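PDB 2FI9: outer membrane protein from Bartonella henselae, which is of unknown function, belongs to the DUF498/DUF598 family and may be associated with the outer membrane. Local coordinates for residues F26-A29 / D30-H33; D99-T103 / G104-R108; N111-L114 / A115-R118. All blocks are in the same frame, centred on the assembly; numbering follows the deposited sequence.

Interaction 1 (F26-A29 / D30-H33)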
ATOM      1  N   PHE A  26      -7.337   4.100   8.756  1.00 31.69           N
ATOM      2  CA  PHE A  26      -6.104   3.586   9.323  1.00 31.90           C
ATOM      3  C   PHE A  26      -5.651   4.471  10.456  1.00 31.63           C
ATOM      4  O   PHE A  26      -5.963   5.677  10.494  1.00 31.32           O
ATOM      5  CB  PHE A  26      -5.010   3.506   8.244  1.00 31.93           C
ATOM      6  CG  PHE A  26      -5.352   2.572   7.122  1.00 31.77           C
ATOM      7  CD1 PHE A  26      -5.184   1.190   7.261  1.00 30.54           C
ATOM      8  CD2 PHE A  26      -5.876   3.071   5.930  1.00 32.01           C
ATOM      9  CE1 PHE A  26      -5.520   0.311   6.214  1.00 30.49           C
ATOM     10  CE2 PHE A  26      -6.216   2.221   4.897  1.00 31.25           C
ATOM     11  CZ  PHE A  26      -6.049   0.822   5.035  1.00 32.56           C
ATOM     12  N   ARG A  27      -4.909   3.867  11.376  1.00 31.50           N
ATOM     13  CA  ARG A  27      -4.233   4.623  12.429  1.00 31.71           C
ATOM     14  C   ARG A  27      -2.736   4.387  12.320  1.00 31.84           C
ATOM     15  O   ARG A  27      -2.287   3.250  12.179  1.00 31.67           O
ATOM     16  CB  ARG A  27      -4.725   4.219  13.819  1.00 31.79           C
ATOM     17  CG  ARG A  27      -6.231   4.310  14.007  1.00 33.01           C
ATOM     18  CD  ARG A  27      -6.596   3.928  15.423  1.00 36.41           C
ATOM     19  NE  ARG A  27      -6.233   5.014  16.326  1.00 36.61           N
ATOM     20  CZ  ARG A  27      -5.766   4.871  17.561  1.00 38.64           C
ATOM     21  NH1 ARG A  27      -5.482   5.953  18.263  1.00 36.09           N
ATOM     22  NH2 ARG A  27      -5.578   3.669  18.094  1.00 39.58           N
ATOM     23  N   PHE A  28      -1.968   5.468  12.363  1.00 31.44           N
ATOM     24  CA  PHE A  28      -0.515   5.387  12.266  1.00 32.80           C
ATOM     25  C   PHE A  28       0.107   6.647  12.846  1.00 33.68           C
ATOM     26  O   PHE A  28      -0.459   7.740  12.710  1.00 33.15           O
ATOM     27  CB  PHE A  28      -0.074   5.233  10.805  1.00 33.30           C
ATOM     28  CG  PHE A  28      -0.682   6.249   9.876  1.00 34.54           C
ATOM     29  CD1 PHE A  28      -0.014   7.443   9.595  1.00 35.82           C
ATOM     30  CD2 PHE A  28      -1.917   6.009   9.273  1.00 36.67           C
ATOM     31  CE1 PHE A  28      -0.562   8.389   8.726  1.00 36.65           C
ATOM     32  CE2 PHE A  28      -2.479   6.956   8.409  1.00 37.95           C
ATOM     33  CZ  PHE A  28      -1.791   8.153   8.141  1.00 35.19           C
ATOM     34  N   ALA A  29       1.263   6.492  13.495  1.00 34.68           N
ATOM     35  CA  ALA A  29       2.046   7.650  13.926  1.00 35.86           C
ATOM     36  C   ALA A  29       1.204   8.587  14.803  1.00 36.89           C
ATOM     37  O   ALA A  29       1.279   9.823  14.676  1.00 37.05           O
ATOM     38  CB  ALA A  29       2.580   8.391  12.689  1.00 35.89           C
ATOM     39  N   ASP A  30       0.401   7.985  15.681  1.00 37.49           N
ATOM     40  CA  ASP A  30      -0.525   8.716  16.561  1.00 39.11           C
ATOM     41  C   ASP A  30      -1.540   9.608  15.833  1.00 39.34           C
ATOM     42  O   ASP A  30      -2.080  10.556  16.409  1.00 39.19           O
ATOM     43  CB  ASP A  30       0.241   9.504  17.622  1.00 39.48           C
ATOM     44  CG  ASP A  30       1.059   8.607  18.524  1.00 41.55           C
ATOM     45  OD1 ASP A  30       0.490   7.632  19.066  1.00 42.98           O
ATOM     46  OD2 ASP A  30       2.271   8.872  18.684  1.00 44.49           O
ATOM     47  N   MET A  31      -1.799   9.282  14.572  1.00 39.25           N
ATOM     48  CA  MET A  31      -2.777   9.980  13.756  1.00 40.18           C
ATOM     49  C   MET A  31      -3.832   8.958  13.299  1.00 39.52           C
ATOM     50  O   MET A  31      -3.614   7.740  13.375  1.00 38.18           O
ATOM     51  CB  MET A  31      -2.104  10.568  12.515  1.00 39.98           C
ATOM     52  CG  MET A  31      -1.247  11.822  12.685  1.00 41.79           C
ATOM     53  SD  MET A  31      -0.514  12.154  11.052  1.00 43.64           S
ATOM     54  CE  MET A  31      -1.932  11.979   9.974  1.00 43.89           C
ATOM     55  N   SER A  32      -4.968   9.477  12.836  1.00 39.56           N
ATOM     56  CA  SER A  32      -6.027   8.688  12.206  1.00 39.46           C
ATOM     57  C   SER A  32      -6.262   9.280  10.819  1.00 39.44           C
ATOM     58  O   SER A  32      -6.289  10.503  10.655  1.00 39.59           O
ATOM     59  CB  SER A  32      -7.307   8.798  13.026  1.00 39.32           C
ATOM     60  OG  SER A  32      -8.318   7.933  12.538  1.00 41.39           O
ATOM     61  N   HIS A  33      -6.413   8.428   9.813  1.00 38.54           N
ATOM     62  CA  HIS A  33      -6.778   8.912   8.491  1.00 38.62           C
ATOM     63  C   HIS A  33      -7.977   8.120   7.998  1.00 37.74           C
ATOM     64  O   HIS A  33      -7.986   6.897   8.086  1.00 37.41           O
ATOM     65  CB  HIS A  33      -5.613   8.760   7.515  1.00 39.34           C
ATOM     66  CG  HIS A  33      -5.932   9.217   6.121  1.00 42.79           C
ATOM     67  ND1 HIS A  33      -6.280   8.346   5.107  1.00 45.40           N
ATOM     68  CD2 HIS A  33      -5.959  10.458   5.575  1.00 45.56           C
ATOM     69  CE1 HIS A  33      -6.506   9.031   3.998  1.00 44.35           C
ATOM     70  NE2 HIS A  33      -6.323  10.313   4.256  1.00 46.94           N
TER
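A beta hairpin with a two-residue loop joins strands 25-28 and 31-34, and its antiparallel pairs run from Phe28-Met31 beside the turn to Phe26-His33. Both are hydrogen-bonded pairs. At the far one, Phe26 N gives to His33 O at 2.9 Å and His33 N returns a nearly straight bond (172°) to Phe26 O. Next to the turn, Met31 N reaches Phe28 O at 2.8 Å from well above the carbonyl plane. Between them, Arg27 and Ser32 form a non-hydrogen-bonded pair, where Arg27 CA lies 3.3 Å from Met31 O in a CA-H...O contact.

On the opposite face of the hairpin, Phe28 lies between two neighbours. Its CG sits between the backbone N and the carbonyl carbon (chi1 51°), which brings CE2 to 3.7 Å from His33 CB and CE1 to 4.0 Å from Met31 CE. Met31 SD is 5.4 Å from the ring centroid and oblique to it, a Met-aromatic contact. Phe28 also packs on Ile18 of strand 18-22. Ala29 and Asp30, both with positive phi, occupy the corners of a type I' turn, a classic connection of beta hairpins with two-residue loops.

Interaction 2 (D99-T103 / G104-R108); sequences DTMST and GAAVR
This is a local contact at a strand-to-helix junction: Met101, the last residue of strand 97-101, folds its side chain against the first turn of helix 103-115, while Ser102 between them caps the helix. Strand 97-101 is an outermost strand of the five-stranded mixed sheet, pairing in parallel with strand 71-75, so the junction lies at that sheet's margin.

Ser102 holds the helix start through both its hydroxyl and its carbonyl. OG, turned between the backbone N and the carbonyl carbon (chi1 70°), accepts from Ala105 N at 3.2 Å with an N-H...O angle of 162°. A serine at the N-cap receiving the amide three residues on is the standard N-cap bond, and it gives a partner to one of the first-turn amides, which lack the usual carbonyl four residues back within the helix. The i to i-4 series opens with Ala106 N to Ser102 O at 2.9 Å and continues with Val107 N to Thr103 O, also at 2.9 Å.

Met101 supplies the apolar half of the contact. Its CB meets Ala105 CB at 3.8 Å. With chi1 at 51°, CG is directed to the helix and comes alongside Ala106, 3.7 Å from that residue's CB. SD follows at 3.6 Å from Ala106 CA, so that the thioether lies against the backbone of this alanine.

The CB of Thr103 points away from residues 104-108. Its OG1 is hydrogen-bonded to Phe125 O and Gly77 N, tying the helix start to two loops, whereas its CG2 approaches Val107 CG2 only loosely, at 4.4 Å. Farther along, the guanidinium of Arg108 curls back until Gly104 O lies over the centre of one of its faces.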
ATOM      1  N   ASP A  99       2.514  -8.179  -4.626  1.00 32.69           N
ATOM      2  CA  ASP A  99       1.542  -9.209  -4.375  1.00 32.97           C
ATOM      3  C   ASP A  99       0.314  -8.637  -3.701  1.00 32.37           C
ATOM      4  O   ASP A  99       0.387  -7.626  -3.013  1.00 33.65           O
ATOM      5  CB  ASP A  99       2.146 -10.327  -3.555  1.00 32.91           C
ATOM      6  CG  ASP A  99       1.449 -11.645  -3.784  1.00 35.54           C
ATOM      7  OD1 ASP A  99       0.627 -11.777  -4.748  1.00 38.00           O
ATOM      8  OD2 ASP A  99       1.720 -12.563  -2.987  1.00 38.09           O
ATOM      9  N   THR A 100      -0.822  -9.288  -3.925  1.00 31.52           N
ATOM     10  CA  THR A 100      -2.065  -8.865  -3.327  1.00 30.41           C
ATOM     11  C   THR A 100      -2.439  -9.821  -2.193  1.00 30.07           C
ATOM     12  O   THR A 100      -2.008 -10.974  -2.167  1.00 30.06           O
ATOM     13  CB  THR A 100      -3.184  -8.845  -4.379  1.00 29.84           C
ATOM     14  OG1 THR A 100      -3.339 -10.163  -4.887  1.00 31.04           O
ATOM     15  CG2 THR A 100      -2.822  -7.903  -5.564  1.00 30.66           C
ATOM     16  N   MET A 101      -3.278  -9.330  -1.290  1.00 29.46           N
ATOM     17  CA  MET A 101      -3.786 -10.070  -0.094  1.00 29.53           C
ATOM     18  C   MET A 101      -4.820  -9.104   0.497  1.00 30.00           C
ATOM     19  O   MET A 101      -4.880  -7.926   0.091  1.00 29.66           O
ATOM     20  CB  MET A 101      -2.645 -10.306   0.936  1.00 29.38           C
ATOM     21  CG  MET A 101      -1.822  -9.020   1.315  1.00 28.39           C
ATOM     22  SD  MET A 101      -0.104  -9.201   1.926  1.00 25.67           S
ATOM     23  CE  MET A 101       0.729  -9.655   0.394  1.00 29.70           C
ATOM     24  N   SER A 102      -5.636  -9.574   1.424  1.00 30.39           N
ATOM     25  CA  SER A 102      -6.565  -8.691   2.116  1.00 30.88           C
ATOM     26  C   SER A 102      -5.854  -7.488   2.747  1.00 31.09           C
ATOM     27  O   SER A 102      -4.621  -7.505   2.977  1.00 31.40           O
ATOM     28  CB  SER A 102      -7.297  -9.471   3.205  1.00 30.58           C
ATOM     29  OG  SER A 102      -6.385  -9.776   4.243  1.00 29.12           O
ATOM     30  N   THR A 103      -6.611  -6.426   3.017  1.00 30.79           N
ATOM     31  CA  THR A 103      -6.037  -5.232   3.645  1.00 29.43           C
ATOM     32  C   THR A 103      -5.422  -5.583   5.002  1.00 30.12           C
ATOM     33  O   THR A 103      -4.329  -5.122   5.319  1.00 29.64           O
ATOM     34  CB  THR A 103      -7.056  -4.082   3.730  1.00 29.27           C
ATOM     35  OG1 THR A 103      -7.277  -3.579   2.413  1.00 29.16           O
ATOM     36  CG2 THR A 103      -6.541  -2.896   4.634  1.00 28.37           C
ATOM     37  N   GLY A 104      -6.098  -6.433   5.771  1.00 30.44           N
ATOM     38  CA  GLY A 104      -5.579  -6.862   7.088  1.00 31.06           C
ATOM     39  C   GLY A 104      -4.215  -7.528   6.967  1.00 31.33           C
ATOM     40  O   GLY A 104      -3.272  -7.166   7.659  1.00 31.46           O
ATOM     41  N   ALA A 105      -4.120  -8.486   6.044  1.00 31.11           N
ATOM     42  CA  ALA A 105      -2.891  -9.223   5.788  1.00 30.33           C
ATOM     43  C   ALA A 105      -1.801  -8.284   5.308  1.00 30.58           C
ATOM     44  O   ALA A 105      -0.656  -8.419   5.717  1.00 31.37           O
ATOM     45  CB  ALA A 105      -3.134 -10.325   4.753  1.00 30.27           C
ATOM     46  N   ALA A 106      -2.148  -7.342   4.437  1.00 29.89           N
ATOM     47  CA  ALA A 106      -1.142  -6.425   3.908  1.00 31.06           C
ATOM     48  C   ALA A 106      -0.573  -5.540   5.030  1.00 30.91           C
ATOM     49  O   ALA A 106       0.651  -5.306   5.109  1.00 31.53           O
ATOM     50  CB  ALA A 106      -1.728  -5.592   2.789  1.00 30.52           C
ATOM     51  N   VAL A 107      -1.448  -5.052   5.911  1.00 31.40           N
ATOM     52  CA  VAL A 107      -0.990  -4.253   7.057  1.00 31.01           C
ATOM     53  C   VAL A 107       0.028  -5.038   7.888  1.00 31.62           C
ATOM     54  O   VAL A 107       1.116  -4.521   8.207  1.00 31.16           O
ATOM     55  CB  VAL A 107      -2.169  -3.797   7.979  1.00 31.22           C
ATOM     56  CG1 VAL A 107      -1.653  -3.289   9.354  1.00 30.03           C
ATOM     57  CG2 VAL A 107      -3.050  -2.750   7.267  1.00 30.63           C
ATOM     58  N   ARG A 108      -0.319  -6.280   8.233  1.00 31.90           N
ATOM     59  CA  ARG A 108       0.509  -7.078   9.128  1.00 32.57           C
ATOM     60  C   ARG A 108       1.846  -7.397   8.491  1.00 33.05           C
ATOM     61  O   ARG A 108       2.874  -7.326   9.160  1.00 33.59           O
ATOM     62  CB  ARG A 108      -0.209  -8.361   9.531  1.00 32.93           C
ATOM     63  CG  ARG A 108      -1.369  -8.118  10.479  1.00 33.49           C
ATOM     64  CD  ARG A 108      -2.008  -9.423  10.923  1.00 36.60           C
ATOM     65  NE  ARG A 108      -2.696 -10.125   9.833  1.00 39.54           N
ATOM     66  CZ  ARG A 108      -3.989  -9.985   9.537  1.00 40.12           C
ATOM     67  NH1 ARG A 108      -4.755  -9.150  10.233  1.00 41.80           N
ATOM     68  NH2 ARG A 108      -4.516 -10.682   8.543  1.00 39.35           N
TER

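Interaction 3 (N111-L114 / A115-R118)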
ATOM      1  N   ASN A 111       4.046  -4.166   8.190  1.00 32.25           N
ATOM      2  CA  ASN A 111       4.661  -3.844   9.474  1.00 32.59           C
ATOM      3  C   ASN A 111       5.906  -4.681   9.713  1.00 32.79           C
ATOM      4  O   ASN A 111       6.942  -4.152  10.124  1.00 31.99           O
ATOM      5  CB  ASN A 111       3.658  -4.019  10.620  1.00 32.49           C
ATOM      6  CG  ASN A 111       2.616  -2.917  10.655  1.00 33.37           C
ATOM      7  OD1 ASN A 111       2.729  -1.913   9.952  1.00 32.28           O
ATOM      8  ND2 ASN A 111       1.605  -3.087  11.496  1.00 33.11           N
ATOM      9  N   VAL A 112       5.800  -5.981   9.421  1.00 32.71           N
ATOM     10  CA  VAL A 112       6.887  -6.917   9.660  1.00 33.01           C
ATOM     11  C   VAL A 112       8.082  -6.574   8.767  1.00 32.85           C
ATOM     12  O   VAL A 112       9.208  -6.424   9.259  1.00 33.53           O
ATOM     13  CB  VAL A 112       6.422  -8.389   9.458  1.00 33.65           C
ATOM     14  CG1 VAL A 112       7.618  -9.313   9.239  1.00 34.33           C
ATOM     15  CG2 VAL A 112       5.593  -8.854  10.664  1.00 33.15           C
ATOM     16  N   LEU A 113       7.830  -6.408   7.472  1.00 32.08           N
ATOM     17  CA  LEU A 113       8.889  -6.080   6.524  1.00 31.59           C
ATOM     18  C   LEU A 113       9.512  -4.710   6.785  1.00 32.25           C
ATOM     19  O   LEU A 113      10.731  -4.526   6.618  1.00 31.63           O
ATOM     20  CB  LEU A 113       8.373  -6.155   5.087  1.00 32.00           C
ATOM     21  CG  LEU A 113       7.943  -7.532   4.575  1.00 30.12           C
ATOM     22  CD1 LEU A 113       7.334  -7.362   3.211  1.00 30.39           C
ATOM     23  CD2 LEU A 113       9.136  -8.474   4.510  1.00 29.84           C
ATOM     24  N   LEU A 114       8.683  -3.754   7.197  1.00 32.64           N
ATOM     25  CA  LEU A 114       9.184  -2.433   7.595  1.00 33.48           C
ATOM     26  C   LEU A 114      10.181  -2.527   8.764  1.00 33.62           C
ATOM     27  O   LEU A 114      11.261  -1.920   8.737  1.00 34.13           O
ATOM     28  CB  LEU A 114       8.018  -1.494   7.941  1.00 33.09           C
ATOM     29  CG  LEU A 114       8.451  -0.059   8.255  1.00 34.07           C
ATOM     30  CD1 LEU A 114       9.080   0.602   7.021  1.00 35.31           C
ATOM     31  CD2 LEU A 114       7.262   0.728   8.764  1.00 34.14           C
ATOM     32  N   ALA A 115       9.819  -3.317   9.773  1.00 34.54           N
ATOM     33  CA  ALA A 115      10.668  -3.567  10.938  1.00 34.69           C
ATOM     34  C   ALA A 115      11.997  -4.237  10.568  1.00 35.16           C
ATOM     35  O   ALA A 115      12.999  -4.072  11.268  1.00 34.55           O
ATOM     36  CB  ALA A 115       9.918  -4.413  11.968  1.00 34.83           C
ATOM     37  N   GLU A 116      11.990  -5.002   9.482  1.00 35.11           N
ATOM     38  CA  GLU A 116      13.191  -5.653   8.966  1.00 35.91           C
ATOM     39  C   GLU A 116      14.019  -4.737   8.050  1.00 36.11           C
ATOM     40  O   GLU A 116      14.991  -5.191   7.446  1.00 35.94           O
ATOM     41  CB  GLU A 116      12.804  -6.909   8.175  1.00 36.05           C
ATOM     42  CG  GLU A 116      12.421  -8.117   8.998  1.00 36.07           C
ATOM     43  CD  GLU A 116      11.923  -9.282   8.135  1.00 36.91           C
ATOM     44  OE1 GLU A 116      12.105  -9.276   6.877  1.00 36.08           O
ATOM     45  OE2 GLU A 116      11.334 -10.210   8.734  1.00 38.61           O
ATOM     46  N   ASP A 117      13.625  -3.469   7.930  1.00 36.25           N
ATOM     47  CA  ASP A 117      14.302  -2.502   7.054  1.00 36.66           C
ATOM     48  C   ASP A 117      14.327  -2.891   5.577  1.00 36.67           C
ATOM     49  O   ASP A 117      15.273  -2.570   4.862  1.00 36.52           O
ATOM     50  CB  ASP A 117      15.738  -2.221   7.540  1.00 37.52           C
ATOM     51  CG  ASP A 117      15.783  -1.690   8.962  1.00 39.74           C
ATOM     52  OD1 ASP A 117      15.041  -0.731   9.278  1.00 42.42           O
ATOM     53  OD2 ASP A 117      16.564  -2.239   9.771  1.00 42.89           O
ATOM     54  N   ARG A 118      13.287  -3.582   5.120  1.00 36.35           N
ATOM     55  CA  ARG A 118      13.165  -3.936   3.698  1.00 36.42           C
ATOM     56  C   ARG A 118      12.654  -2.709   2.949  1.00 35.30           C
ATOM     57  O   ARG A 118      11.928  -1.889   3.529  1.00 34.36           O
ATOM     58  CB  ARG A 118      12.193  -5.104   3.501  1.00 37.06           C
ATOM     59  CG  ARG A 118      12.341  -6.278   4.496  1.00 41.19           C
ATOM     60  CD  ARG A 118      13.716  -6.964   4.457  1.00 46.30           C
ATOM     61  NE  ARG A 118      14.035  -7.411   3.103  1.00 49.82           N
ATOM     62  CZ  ARG A 118      13.627  -8.554   2.562  1.00 52.92           C
ATOM     63  NH1 ARG A 118      13.958  -8.848   1.312  1.00 52.83           N
ATOM     64  NH2 ARG A 118      12.873  -9.403   3.255  1.00 55.51           N
TER
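Leu113 and Arg118 cross on the surface where helix 103-115 ends, with the leucine's CD2 branch 3.9 Å from Arg118 CG. Arg118 CB points back toward the helix, and bends at chi2 (-61°) and chi3 (-55°) turn the chain back so that CG and, at its far end, NH2 pass that methyl, which also lies oblique to the guanidinium.

Glu116 comes to the same leucine from another direction: its OE1 is 3.9 Å from Leu113 CD2, the two side chains crossing at a slant. Extended beyond CG, the glutamate runs alongside Val112 and points the same way, its OE2 3.9 Å from Val112 CG1. OE1 also lies in the guanidinium plane at its edge, 3.7 Å from Arg118 NH2, a long salt bridge that is probably weak at this exposed site. The hydrocarbon of Leu113 thus sits beside both charged groups.

Beneath these side chains, the backbone turns out of the helix. Ala115 N still makes a regular bond to Asn111 O, but Arg118 N reaches back to Leu113 O at 3.1 Å, nearly straight at 164°. Inside that loop, Asp117 N meets Leu114 O at 2.9 Å from above the carbonyl plane. On another side of the helix, Asn111 OD1 accepts from Ile18 N. With Asp117 in positive phi as the C-prime residue, the paired backbone bonds form a Schellman motif, a common C-terminal helix cap.

Overall arrangement
Interactions 2 and 3 concern the start and the end of one helix, 103-115, with their centres about 14 Å apart. The start is the more buried: a serine side chain caps it, and a methionine packs on its alanines. The end is a surface contact, closed by backbone bonds, where charged side chains lie beside aliphatic ones. Interaction 1 belongs to the separate three-stranded sheet and mixes an exposed turn with buried aromatic rings. It touches interaction 2 directly, Phe26 CE1 lying 3.7 Å from Thr103 CG2, so the hairpin packs on the helix near its start. Interactions 1 and 3 do not touch, their nearest atoms being about 7 Å apart.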